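Local structure of AlyQ (Persicobacter sp. CCB-QB2, 5XNR) at residues A[238-243]-A[301-306]; A[252-257]-A[269-274]; A[286-291]-A[338-343]; A[292-297]-A[318-323]. The protein is a multidomain alginate lyase that probably cleaves alginate by beta-elimination in its lyase domain and carries a CBM32 module likely to bind carbohydrate. One frame throughout, in Å; residues are numbered along the deposited sequence.

Contact 1: A[238-243]-A[301-306]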
loop_
_atom_site.group_PDB
_atom_site.type_symbol
_atom_site.label_atom_id
_atom_site.label_comp_id
_atom_site.label_asym_id
_atom_site.label_seq_id
_atom_site.Cartn_x
_atom_site.Cartn_y
_atom_site.Cartn_z
ATOM N N VAL A 238 14.008 3.917 3.433
ATOM C CA VAL A 238 13.056 2.823 3.277
ATOM C C VAL A 238 11.726 3.400 2.799
ATOM O O VAL A 238 11.232 4.313 3.397
ATOM C CB VAL A 238 12.840 2.040 4.589
ATOM C CG1 VAL A 238 11.900 0.863 4.374
ATOM C CG2 VAL A 238 14.142 1.579 5.222
ATOM N N LYS A 239 11.135 2.798 1.774
ATOM C CA LYS A 239 9.733 3.016 1.404
ATOM C C LYS A 239 8.933 1.784 1.801
ATOM O O LYS A 239 9.175 0.710 1.270
ATOM C CB LYS A 239 9.549 3.227 -0.104
ATOM C CG LYS A 239 8.097 3.302 -0.576
ATOM C CD LYS A 239 7.923 3.401 -2.087
ATOM C CE LYS A 239 7.617 4.797 -2.580
ATOM N NZ LYS A 239 7.536 4.846 -4.064
ATOM N N GLN A 240 7.960 1.965 2.685
ATOM C CA GLN A 240 7.281 0.839 3.300
ATOM C C GLN A 240 5.896 1.240 3.811
ATOM O O GLN A 240 5.577 2.425 3.930
ATOM C CB GLN A 240 8.084 0.366 4.505
ATOM C CG GLN A 240 8.159 1.368 5.657
ATOM C CD GLN A 240 9.140 0.924 6.721
ATOM O OE1 GLN A 240 9.728 -0.149 6.653
ATOM N NE2 GLN A 240 9.349 1.770 7.706
ATOM N N ALA A 241 5.094 0.236 4.136
ATOM C CA ALA A 241 3.861 0.469 4.889
ATOM C C ALA A 241 3.802 -0.533 6.036
ATOM O O ALA A 241 4.209 -1.686 5.893
ATOM C CB ALA A 241 2.656 0.344 3.996
ATOM N N ILE A 242 3.365 -0.069 7.192
ATOM C CA ILE A 242 3.096 -0.996 8.256
ATOM C C ILE A 242 1.637 -1.381 8.088
ATOM O O ILE A 242 0.777 -0.494 8.126
ATOM C CB ILE A 242 3.369 -0.390 9.641
ATOM C CG1 ILE A 242 4.818 0.079 9.800
ATOM C CG2 ILE A 242 2.960 -1.382 10.712
ATOM C CD1 ILE A 242 5.022 1.068 10.941
ATOM N N THR A 243 1.392 -2.667 7.882
ATOM C CA THR A 243 0.075 -3.127 7.452
ATOM C C THR A 243 -0.677 -3.870 8.561
ATOM O O THR A 243 -1.887 -4.035 8.453
ATOM C CB THR A 243 0.207 -4.047 6.235
ATOM O OG1 THR A 243 1.265 -4.969 6.502
ATOM C CG2 THR A 243 0.484 -3.274 4.969
ATOM N N THR A 301 -0.719 2.753 5.092
ATOM C CA THR A 301 -0.303 3.984 4.461
ATOM C C THR A 301 1.178 3.821 4.106
ATOM O O THR A 301 2.000 3.561 4.972
ATOM C CB THR A 301 -0.609 5.214 5.338
ATOM O OG1 THR A 301 -2.008 5.222 5.643
ATOM C CG2 THR A 301 -0.244 6.526 4.672
ATOM N N VAL A 302 1.475 3.946 2.820
ATOM C CA VAL A 302 2.829 3.804 2.327
ATOM C C VAL A 302 3.583 5.076 2.686
ATOM O O VAL A 302 3.092 6.167 2.365
ATOM C CB VAL A 302 2.862 3.593 0.810
ATOM C CG1 VAL A 302 4.273 3.512 0.272
ATOM C CG2 VAL A 302 2.073 2.366 0.417
ATOM N N HIS A 303 4.723 4.932 3.365
ATOM C CA HIS A 303 5.527 6.107 3.688
ATOM C C HIS A 303 6.963 5.906 3.217
ATOM O O HIS A 303 7.305 4.831 2.742
ATOM C CB HIS A 303 5.484 6.446 5.171
ATOM C CG HIS A 303 6.055 5.406 6.073
ATOM N ND1 HIS A 303 5.262 4.579 6.825
ATOM C CD2 HIS A 303 7.328 5.096 6.396
ATOM C CE1 HIS A 303 6.018 3.801 7.570
ATOM N NE2 HIS A 303 7.287 4.097 7.328
ATOM N N GLU A 304 7.746 6.981 3.335
ATOM C CA GLU A 304 9.199 6.956 3.128
ATOM C C GLU A 304 9.878 7.545 4.367
ATOM O O GLU A 304 9.391 8.510 4.953
ATOM C CB GLU A 304 9.613 7.773 1.901
ATOM C CG GLU A 304 9.026 7.292 0.587
ATOM C CD GLU A 304 9.281 8.267 -0.540
ATOM O OE1 GLU A 304 8.467 9.196 -0.697
ATOM O OE2 GLU A 304 10.329 8.114 -1.228
ATOM N N VAL A 305 11.004 6.962 4.745
ATOM C CA VAL A 305 11.745 7.386 5.923
ATOM C C VAL A 305 13.238 7.335 5.598
ATOM O O VAL A 305 13.672 6.445 4.890
ATOM C CB VAL A 305 11.426 6.498 7.134
ATOM C CG1 VAL A 305 11.717 5.037 6.855
ATOM C CG2 VAL A 305 12.162 6.965 8.376
ATOM N N ILE A 306 13.983 8.309 6.111
ATOM C CA ILE A 306 15.448 8.309 6.099
ATOM C C ILE A 306 15.971 8.540 7.522
ATOM O O ILE A 306 15.521 9.456 8.206
ATOM C CB ILE A 306 15.967 9.380 5.133
ATOM C CG1 ILE A 306 15.588 9.041 3.691
ATOM C CG2 ILE A 306 17.460 9.585 5.311
ATOM C CD1 ILE A 306 15.679 10.211 2.746
#
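Gln240 and His303 rise side by side from an antiparallel strand pair of the alginate lyase beta-sandwich, and their flat ends are turned almost square to each other, the amide and ring planes standing 84° apart. The pair illustrates how a backbone register can bring a side-chain bond into place: Gln240 and His303 form a hydrogen-bonded pair, with His303 N donating to Gln240 O at 2.7 Å and Gln240 N returning to His303 O. As a bridge pair they leave the sheet on the same face, and a matching first torsion, with CG between the backbone N and the carbonyl carbon (chi1 near 65° in both), keeps their ends alongside. Gln240 NE2 then donates to His303 NE2 at 3.1 Å; the acceptor lies in the amide plane, whereas the donor stands 26° out of the ring plane. Gln240 O lies over one face of the imidazole, toward its rim.

Val238 and Val305 pack on this same face of the sheet, Val238 CB against Val305 CG1 at 3.9 Å. The reverse face carries Lys239 and Val302, whose chains meet at a slant. Beyond this crossing Lys239 NZ reaches a salt bridge with Glu143, while the Glu304 carboxylate accepts from Tyr237 OH and from the backbone N of Leu324 and Ala325 at the start of helix 324-330. The Lys239-Val302 contact itself joins CG to CG1, at 3.9 Å.

Contact 2: A[252-257]-A[269-274]. With PO4 (phosphate ion), chain E.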
loop_
_atom_site.group_PDB
_atom_site.type_symbol
_atom_site.label_atom_id
_atom_site.label_comp_id
_atom_site.label_asym_id
_atom_site.label_seq_id
_atom_site.Cartn_x
_atom_site.Cartn_y
_atom_site.Cartn_z
ATOM N N LEU A 252 5.127 -2.255 17.277
ATOM C CA LEU A 252 5.957 -2.799 16.230
ATOM C C LEU A 252 7.104 -1.828 15.910
ATOM O O LEU A 252 6.887 -0.641 15.835
ATOM C CB LEU A 252 5.050 -3.008 15.011
ATOM C CG LEU A 252 5.703 -3.684 13.816
ATOM C CD1 LEU A 252 4.655 -4.342 12.926
ATOM C CD2 LEU A 252 6.525 -2.679 13.022
ATOM N N VAL A 253 8.302 -2.355 15.660
ATOM C CA VAL A 253 9.465 -1.561 15.287
ATOM C C VAL A 253 9.827 -1.877 13.825
ATOM O O VAL A 253 9.882 -3.041 13.418
ATOM C CB VAL A 253 10.624 -1.818 16.273
ATOM C CG1 VAL A 253 11.979 -1.359 15.751
ATOM C CG2 VAL A 253 10.343 -1.190 17.632
ATOM N N ALA A 254 10.044 -0.841 13.025
ATOM C CA ALA A 254 10.417 -1.055 11.627
ATOM C C ALA A 254 11.913 -0.754 11.431
ATOM O O ALA A 254 12.770 -1.590 11.761
ATOM C CB ALA A 254 9.521 -0.252 10.715
ATOM N N THR A 255 12.236 0.398 10.874
ATOM C CA THR A 255 13.647 0.731 10.541
ATOM C C THR A 255 14.450 0.986 11.816
ATOM O O THR A 255 13.905 1.566 12.741
ATOM C CB THR A 255 13.681 1.956 9.629
ATOM O OG1 THR A 255 12.714 1.686 8.609
ATOM C CG2 THR A 255 15.055 2.229 9.045
ATOM N N GLN A 256 15.731 0.596 11.858
ATOM C CA GLN A 256 16.545 0.775 13.085
ATOM C C GLN A 256 18.022 1.046 12.785
ATOM O O GLN A 256 18.578 0.529 11.809
ATOM C CB GLN A 256 16.562 -0.476 13.959
ATOM C CG GLN A 256 15.237 -1.204 14.005
ATOM C CD GLN A 256 15.376 -2.520 14.728
ATOM O OE1 GLN A 256 16.071 -2.621 15.743
ATOM N NE2 GLN A 256 14.712 -3.533 14.183
ATOM N N ILE A 257 18.628 1.853 13.669
ATOM C CA ILE A 257 20.074 1.926 13.852
ATOM C C ILE A 257 20.366 1.228 15.184
ATOM O O ILE A 257 19.684 1.537 16.170
ATOM C CB ILE A 257 20.594 3.378 13.867
ATOM C CG1 ILE A 257 20.244 4.119 12.579
ATOM C CG2 ILE A 257 22.091 3.415 14.124
ATOM C CD1 ILE A 257 20.637 5.572 12.587
ATOM N N MET A 269 18.325 4.356 17.496
ATOM C CA MET A 269 17.335 5.125 16.770
ATOM C C MET A 269 16.464 4.177 15.944
ATOM O O MET A 269 16.979 3.530 15.028
ATOM C CB MET A 269 18.007 6.141 15.845
ATOM C CG MET A 269 17.019 7.080 15.178
ATOM S SD MET A 269 17.843 8.373 14.227
ATOM C CE MET A 269 16.467 9.199 13.431
ATOM N N VAL A 270 15.166 4.102 16.282
ATOM C CA VAL A 270 14.230 3.192 15.612
ATOM C C VAL A 270 12.942 3.951 15.347
ATOM O O VAL A 270 12.671 4.896 16.014
ATOM C CB VAL A 270 13.941 1.901 16.402
ATOM C CG1 VAL A 270 15.214 1.287 16.958
ATOM C CG2 VAL A 270 12.930 2.101 17.519
ATOM N N MET A 271 12.216 3.512 14.332
ATOM C CA MET A 271 10.860 3.947 14.065
ATOM C C MET A 271 9.917 2.927 14.697
ATOM O O MET A 271 10.104 1.738 14.488
ATOM C CB MET A 271 10.598 4.024 12.561
ATOM C CG MET A 271 9.160 3.780 12.146
ATOM S SD MET A 271 8.841 4.238 10.405
ATOM C CE MET A 271 8.982 6.019 10.535
ATOM N N ARG A 272 8.940 3.411 15.465
ATOM C CA ARG A 272 8.039 2.577 16.245
ATOM C C ARG A 272 6.592 3.003 15.986
ATOM O O ARG A 272 6.323 4.155 15.776
ATOM C CB ARG A 272 8.377 2.707 17.729
ATOM C CG ARG A 272 7.772 1.601 18.580
ATOM C CD ARG A 272 8.401 1.431 19.948
ATOM N NE ARG A 272 7.556 0.619 20.815
ATOM C CZ ARG A 272 7.997 -0.280 21.706
ATOM N NH1 ARG A 272 7.139 -0.865 22.527
ATOM N NH2 ARG A 272 9.280 -0.595 21.782
ATOM N N LEU A 273 5.676 2.046 15.938
ATOM C CA LEU A 273 4.232 2.319 15.799
ATOM C C LEU A 273 3.544 1.698 17.002
ATOM O O LEU A 273 3.746 0.506 17.277
ATOM C CB LEU A 273 3.686 1.705 14.508
ATOM C CG LEU A 273 2.190 1.910 14.266
ATOM C CD1 LEU A 273 1.812 3.378 14.318
ATOM C CD2 LEU A 273 1.776 1.322 12.924
ATOM N N GLU A 274 2.808 2.520 17.737
ATOM C CA GLU A 274 1.926 2.043 18.815
ATOM C C GLU A 274 0.528 2.563 18.491
ATOM O O GLU A 274 0.263 3.767 18.575
ATOM C CB GLU A 274 2.432 2.499 20.190
ATOM C CG GLU A 274 3.842 1.994 20.514
ATOM C CD GLU A 274 4.364 2.187 21.934
ATOM O OE1 GLU A 274 3.822 3.019 22.648
ATOM O OE2 GLU A 274 5.356 1.526 22.305
HETATM P P PO4 E . 8.163 -2.787 26.135
HETATM O O1 PO4 E . 7.613 -2.836 24.732
HETATM O O2 PO4 E . 6.989 -2.642 27.093
HETATM O O3 PO4 E . 8.966 -4.056 26.448
HETATM O O4 PO4 E . 9.118 -1.622 26.292
#
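Met269 O takes the shortest backbone bond of this pair, from Ile257 N at 2.7 Å, and the same oxygen also receives the CA-H of Gln256. From there the two strands run antiparallel until the register slips by one residue. Met271 marks the place: its N donates to Thr255 O at 3.0 Å, yet its O accepts from Ala254 N, so Ala254 and Thr255 together face Met271. Beyond the slip Val253 with Arg272 and Leu252 with Leu273 resume regular pairing.

The side chains on one face close over this step. Val270 lies beside Gln256, its CG1 at 3.7 Å from Gln256 CB, and nearly perpendicular to Val253. Val253 CG2 touches the aliphatic part of Arg272 at CG, 3.9 Å away. With CG anti to the backbone N (chi1 -164°) and the chain extended to NE, Arg272 carries its guanidinium beyond this valine. NH1 donates to phosphate O1 at 3.0 Å, in the guanidinium plane, while NE and NH1 share Glu274 OE2 in a salt bridge whose individual hydrogen bonds are bent and weak. Tyr210 OH and Lys249 NZ also bond to the phosphate, which probably came from the crystallisation liquor. A leucine in place of Arg272 would probably leave Glu274 without its charged mate and the phosphate held by fewer donors. Strands 256-258 and 269-274 form a beta hairpin, and the offset where strand 251-254 joins its pairing is a beta bulge.

Contact 3: A[286-291]-A[338-343]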
loop_
_atom_site.group_PDB
_atom_site.type_symbol
_atom_site.label_atom_id
_atom_site.label_comp_id
_atom_site.label_asym_id
_atom_site.label_seq_id
_atom_site.Cartn_x
_atom_site.Cartn_y
_atom_site.Cartn_z
ATOM N N LYS A 286 15.979 5.976 26.851
ATOM C CA LYS A 286 17.107 6.104 27.765
ATOM C C LYS A 286 18.122 7.127 27.248
ATOM O O LYS A 286 18.885 7.660 28.038
ATOM C CB LYS A 286 17.799 4.754 27.964
ATOM C CG LYS A 286 16.974 3.714 28.713
ATOM C CD LYS A 286 17.773 2.507 29.214
ATOM C CE LYS A 286 16.959 1.226 29.250
ATOM N NZ LYS A 286 17.381 0.337 30.358
ATOM N N LEU A 287 18.146 7.399 25.946
ATOM C CA LEU A 287 19.058 8.425 25.383
ATOM C C LEU A 287 18.400 9.813 25.405
ATOM O O LEU A 287 19.035 10.821 25.725
ATOM C CB LEU A 287 19.398 8.039 23.942
ATOM C CG LEU A 287 20.028 6.664 23.757
ATOM C CD1 LEU A 287 20.429 6.448 22.305
ATOM C CD2 LEU A 287 21.218 6.491 24.691
ATOM N N ARG A 288 17.143 9.848 24.986
ATOM C CA ARG A 288 16.324 11.047 24.919
ATOM C C ARG A 288 14.855 10.612 24.803
ATOM O O ARG A 288 14.563 9.425 24.621
ATOM C CB ARG A 288 16.735 11.936 23.737
ATOM C CG ARG A 288 16.616 11.276 22.370
ATOM C CD ARG A 288 16.194 12.225 21.270
ATOM N NE ARG A 288 14.873 12.768 21.566
ATOM C CZ ARG A 288 14.449 14.003 21.299
ATOM N NH1 ARG A 288 13.223 14.338 21.641
ATOM N NH2 ARG A 288 15.224 14.888 20.693
ATOM N N SER A 289 13.942 11.560 24.886
ATOM C CA SER A 289 12.527 11.229 24.873
ATOM C C SER A 289 12.098 10.807 23.453
ATOM O O SER A 289 12.702 11.196 22.460
ATOM C CB SER A 289 11.694 12.364 25.442
ATOM O OG SER A 289 11.703 13.485 24.579
ATOM N N ASP A 290 11.093 9.939 23.385
ATOM C CA ASP A 290 10.476 9.547 22.117
ATOM C C ASP A 290 10.134 10.810 21.325
ATOM O O ASP A 290 9.709 11.781 21.903
ATOM C CB ASP A 290 9.189 8.728 22.333
ATOM C CG ASP A 290 9.342 7.393 23.059
ATOM O OD1 ASP A 290 10.467 6.846 23.111
ATOM O OD2 ASP A 290 8.311 6.882 23.542
ATOM N N LEU A 291 10.253 10.768 20.011
ATOM C CA LEU A 291 9.843 11.899 19.178
ATOM C C LEU A 291 8.764 11.479 18.169
ATOM O O LEU A 291 8.964 10.622 17.297
ATOM C CB LEU A 291 11.076 12.445 18.462
ATOM C CG LEU A 291 10.854 13.718 17.650
ATOM C CD1 LEU A 291 10.598 14.906 18.569
ATOM C CD2 LEU A 291 12.064 13.969 16.761
ATOM N N ILE A 338 11.925 15.836 10.246
ATOM C CA ILE A 338 11.203 15.903 11.495
ATOM C C ILE A 338 12.124 16.639 12.483
ATOM O O ILE A 338 13.121 16.092 12.974
ATOM C CB ILE A 338 10.749 14.508 11.989
ATOM C CG1 ILE A 338 9.533 13.968 11.240
ATOM C CG2 ILE A 338 10.407 14.537 13.470
ATOM C CD1 ILE A 338 9.540 14.232 9.783
ATOM N N LYS A 339 11.775 17.896 12.739
ATOM C CA LYS A 339 12.541 18.756 13.608
ATOM C C LYS A 339 12.166 18.495 15.064
ATOM O O LYS A 339 11.079 18.046 15.396
ATOM C CB LYS A 339 12.292 20.237 13.298
ATOM C CG LYS A 339 13.078 20.805 12.122
ATOM C CD LYS A 339 12.319 20.776 10.806
ATOM C CE LYS A 339 11.634 22.088 10.470
ATOM N NZ LYS A 339 12.513 22.982 9.677
ATOM N N ASP A 340 13.104 18.836 15.914
ATOM C CA ASP A 340 12.945 18.712 17.337
ATOM C C ASP A 340 13.213 20.077 17.965
ATOM O O ASP A 340 14.358 20.529 18.008
ATOM C CB ASP A 340 13.893 17.661 17.908
ATOM C CG ASP A 340 13.919 17.670 19.419
ATOM O OD1 ASP A 340 12.803 17.619 20.022
ATOM O OD2 ASP A 340 15.048 17.727 19.971
ATOM N N GLY A 341 12.149 20.717 18.444
ATOM C CA GLY A 341 12.227 22.123 18.805
ATOM C C GLY A 341 12.849 22.916 17.668
ATOM O O GLY A 341 12.362 22.842 16.520
ATOM N N GLY A 342 13.957 23.604 17.963
ATOM C CA GLY A 342 14.608 24.482 16.984
ATOM C C GLY A 342 15.867 23.872 16.395
ATOM O O GLY A 342 16.738 24.599 15.935
ATOM N N ASN A 343 15.954 22.542 16.403
ATOM C CA ASN A 343 17.099 21.802 15.867
ATOM C C ASN A 343 16.662 21.013 14.626
ATOM O O ASN A 343 15.611 20.359 14.652
ATOM C CB ASN A 343 17.670 20.848 16.923
ATOM C CG ASN A 343 18.473 21.535 18.011
ATOM O OD1 ASN A 343 18.958 22.651 17.843
ATOM N ND2 ASN A 343 18.678 20.845 19.115
#
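Arg288 and Asp340 reach toward each other from facing surface loops to form a salt bridge, and the donors of the guanidinium are shared out in an instructive way. Arg288 NH2 donates to Asp340 OD2 at 2.9 Å; the oxygen lies in the guanidinium plane but is met from above the carboxylate plane, the two flat groups being 73° apart. The same nitrogen also serves Val346 O. Within its own loop Arg288 NE donates to Ser289 O at 2.8 Å, in the carbonyl plane and on a lone pair, so the arginine is tied to its own loop as well as to its partner. NH1 adds weak bonds to Ser289 O and OG. Bends at chi2 and chi3 curl the chain back far enough for NE to reach the neighbouring carbonyl. A methionine here would probably leave the Asp340 carboxylate without its counter-charge and the Val346 and Ser289 carbonyls each short of a donor.

Next to the salt bridge Leu291 and Ile338 pass in opposite senses, Leu291 CD2 against Ile338 CG2 at 3.7 Å. Leu291 CD1 lies 3.8 Å from Asp340 OD1, bringing an apolar methyl up to the carboxylate. The backbone of Asp340 is occupied within its own loop: its O accepts from Asn343 N at 3.0 Å, and its N donates to Asn343 O. With Gly341 at positive phi, residues 340-343 form a type II' beta turn, here bridged by an arginine to a neighbouring loop.

Contact 4: A[292-297]-A[318-323]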
loop_
_atom_site.group_PDB
_atom_site.type_symbol
_atom_site.label_atom_id
_atom_site.label_comp_id
_atom_site.label_asym_id
_atom_site.label_seq_id
_atom_site.Cartn_x
_atom_site.Cartn_y
_atom_site.Cartn_z
ATOM N N THR A 292 7.636 12.155 18.258
ATOM C CA THR A 292 6.490 11.796 17.503
ATOM C C THR A 292 6.665 12.268 16.061
ATOM O O THR A 292 7.092 13.392 15.814
ATOM C CB THR A 292 5.202 12.396 18.082
ATOM O OG1 THR A 292 5.022 11.929 19.425
ATOM C CG2 THR A 292 3.998 12.057 17.219
ATOM N N ILE A 293 6.310 11.377 15.151
ATOM C CA ILE A 293 6.254 11.647 13.728
ATOM C C ILE A 293 4.818 12.027 13.354
ATOM O O ILE A 293 4.613 13.069 12.767
ATOM C CB ILE A 293 6.778 10.434 12.930
ATOM C CG1 ILE A 293 8.181 10.018 13.378
ATOM C CG2 ILE A 293 6.743 10.731 11.446
ATOM C CD1 ILE A 293 8.661 8.671 12.841
ATOM N N LYS A 294 3.862 11.171 13.731
ATOM C CA LYS A 294 2.437 11.301 13.440
ATOM C C LYS A 294 1.617 10.738 14.613
ATOM O O LYS A 294 1.990 9.735 15.190
ATOM C CB LYS A 294 2.053 10.462 12.212
ATOM C CG LYS A 294 2.503 10.983 10.857
ATOM C CD LYS A 294 1.431 11.737 10.075
ATOM C CE LYS A 294 1.968 12.952 9.332
ATOM N NZ LYS A 294 1.212 13.183 8.080
ATOM N N THR A 295 0.464 11.325 14.902
ATOM C CA THR A 295 -0.455 10.768 15.912
ATOM C C THR A 295 -1.590 9.968 15.259
ATOM O O THR A 295 -2.354 9.316 15.946
ATOM C CB THR A 295 -1.078 11.881 16.763
ATOM O OG1 THR A 295 -1.663 12.873 15.907
ATOM C CG2 THR A 295 -0.072 12.525 17.696
ATOM N N ASN A 296 -1.719 10.061 13.940
ATOM C CA ASN A 296 -2.839 9.480 13.212
ATOM C C ASN A 296 -2.301 8.581 12.094
ATOM O O ASN A 296 -2.723 8.727 10.947
ATOM C CB ASN A 296 -3.774 10.560 12.639
ATOM C CG ASN A 296 -3.129 11.518 11.646
ATOM O OD1 ASN A 296 -1.922 11.720 11.623
ATOM N ND2 ASN A 296 -3.935 12.130 10.805
ATOM N N TYR A 297 -1.381 7.665 12.395
ATOM C CA TYR A 297 -0.927 6.765 11.339
ATOM C C TYR A 297 -1.981 5.675 11.112
ATOM O O TYR A 297 -2.371 4.965 12.056
ATOM C CB TYR A 297 0.427 6.126 11.637
ATOM C CG TYR A 297 0.877 5.209 10.528
ATOM C CD1 TYR A 297 1.487 5.706 9.390
ATOM C CD2 TYR A 297 0.672 3.840 10.602
ATOM C CE1 TYR A 297 1.907 4.868 8.368
ATOM C CE2 TYR A 297 1.057 2.991 9.578
ATOM C CZ TYR A 297 1.682 3.507 8.457
ATOM O OH TYR A 297 2.046 2.675 7.441
ATOM N N TYR A 318 10.671 12.125 6.830
ATOM C CA TYR A 318 9.450 11.323 6.721
ATOM C C TYR A 318 8.545 11.928 5.646
ATOM O O TYR A 318 8.410 13.131 5.583
ATOM C CB TYR A 318 8.693 11.270 8.052
ATOM C CG TYR A 318 7.479 10.379 8.015
ATOM C CD1 TYR A 318 7.597 9.012 8.210
ATOM C CD2 TYR A 318 6.218 10.891 7.743
ATOM C CE1 TYR A 318 6.494 8.180 8.155
ATOM C CE2 TYR A 318 5.103 10.069 7.695
ATOM C CZ TYR A 318 5.245 8.709 7.901
ATOM O OH TYR A 318 4.168 7.880 7.838
ATOM N N SER A 319 7.898 11.100 4.832
ATOM C CA SER A 319 6.935 11.662 3.880
ATOM C C SER A 319 5.875 10.637 3.492
ATOM O O SER A 319 6.162 9.460 3.369
ATOM C CB SER A 319 7.600 12.155 2.649
ATOM O OG SER A 319 6.609 12.613 1.741
ATOM N N GLU A 320 4.669 11.130 3.246
ATOM C CA GLU A 320 3.587 10.276 2.755
ATOM C C GLU A 320 3.188 10.725 1.337
ATOM O O GLU A 320 2.216 10.238 0.822
ATOM C CB GLU A 320 2.426 10.274 3.756
ATOM C CG GLU A 320 2.677 9.408 4.993
ATOM C CD GLU A 320 1.609 9.512 6.079
ATOM O OE1 GLU A 320 0.557 10.106 5.792
ATOM O OE2 GLU A 320 1.835 9.019 7.217
ATOM N N ASP A 321 3.991 11.577 0.685
ATOM C CA ASP A 321 3.602 12.209 -0.585
ATOM C C ASP A 321 4.267 11.481 -1.758
ATOM O O ASP A 321 3.964 11.775 -2.914
ATOM C CB ASP A 321 3.882 13.724 -0.585
ATOM C CG ASP A 321 5.350 14.146 -0.678
ATOM O OD1 ASP A 321 6.224 13.252 -0.767
ATOM O OD2 ASP A 321 5.618 15.377 -0.651
ATOM N N GLY A 322 5.179 10.555 -1.479
ATOM C CA GLY A 322 5.796 9.717 -2.545
ATOM C C GLY A 322 7.077 10.314 -3.118
ATOM O O GLY A 322 7.698 9.708 -3.996
ATOM N N LYS A 323 7.534 11.445 -2.591
ATOM C CA LYS A 323 8.578 12.216 -3.279
ATOM C C LYS A 323 9.881 12.322 -2.480
ATOM O O LYS A 323 10.782 13.037 -2.898
ATOM C CB LYS A 323 8.027 13.610 -3.577
ATOM C CG LYS A 323 6.726 13.587 -4.372
ATOM C CD LYS A 323 6.632 14.677 -5.434
ATOM C CE LYS A 323 6.208 16.023 -4.886
ATOM N NZ LYS A 323 4.775 16.279 -5.164
#
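Ile293 lays its CG2 methyl over one face of the Tyr318 ring, a CH-pi contact 3.7 Å from the centroid and 18° off the ring normal, and no polar bond of ordinary length joins the segments. Ile293 CG2 sits closest to Tyr318 CG, at 3.5 Å. Its direction follows from the first torsion: CG1 is anti to the carbonyl carbon (chi1 -55°), which turns CG2 away from the backbone N and onto the ring. Ile293 and Lys294 together face Leu278 in a classic beta bulge.

At the far end of the ring, Tyr318 OH donates to Glu320 OE2 at 2.7 Å, using the oxygen's anti lone pair, the one away from OE1. Lys294 and Glu320 extend toward each other from facing segments, but their salt bridge, Lys294 NZ to Glu320 OE1, is long at 3.9 Å. Tyr297 lies nearly perpendicular to Tyr318, with CD1 and CE1 near the phenol oxygen; its own hydroxyl is bonded to Thr301 O and Ile242 N. Farther along, Asp321 OD1 accepts from Ser319 OG and Lys323 N on opposite faces of its plane, the second bond closing an Asx turn before helix 324-330. Across the segments, then, dispersion and CH-pi contact probably do most of the holding, while the phenol bond probably helps to hold the Glu320 carboxylate in place and the lysine is likely to add only a loose electrostatic pull.

Followed from the N terminus, the chain lays down 238-243, then closes contact 2 as a short loop between 252-257 and 269-274. It passes through 286-291 and 292-297 before 301-306 closes contact 1, which therefore encloses contact 2 whole. Segments 318-323 and 338-343 close contacts 4 and 3 in that order, so contact 4 lies within contact 3, and both cross contact 1. Contact 2 precedes contacts 3 and 4 in series. The two sheets meet where Met271 of contact 2 touches His303 of contact 1 and Tyr318 of contact 4; Ile293, from Met271's own sheet, packs beside it. Ile338 packs on Tyr318, joining the peripheral loops of contact 3 to that core.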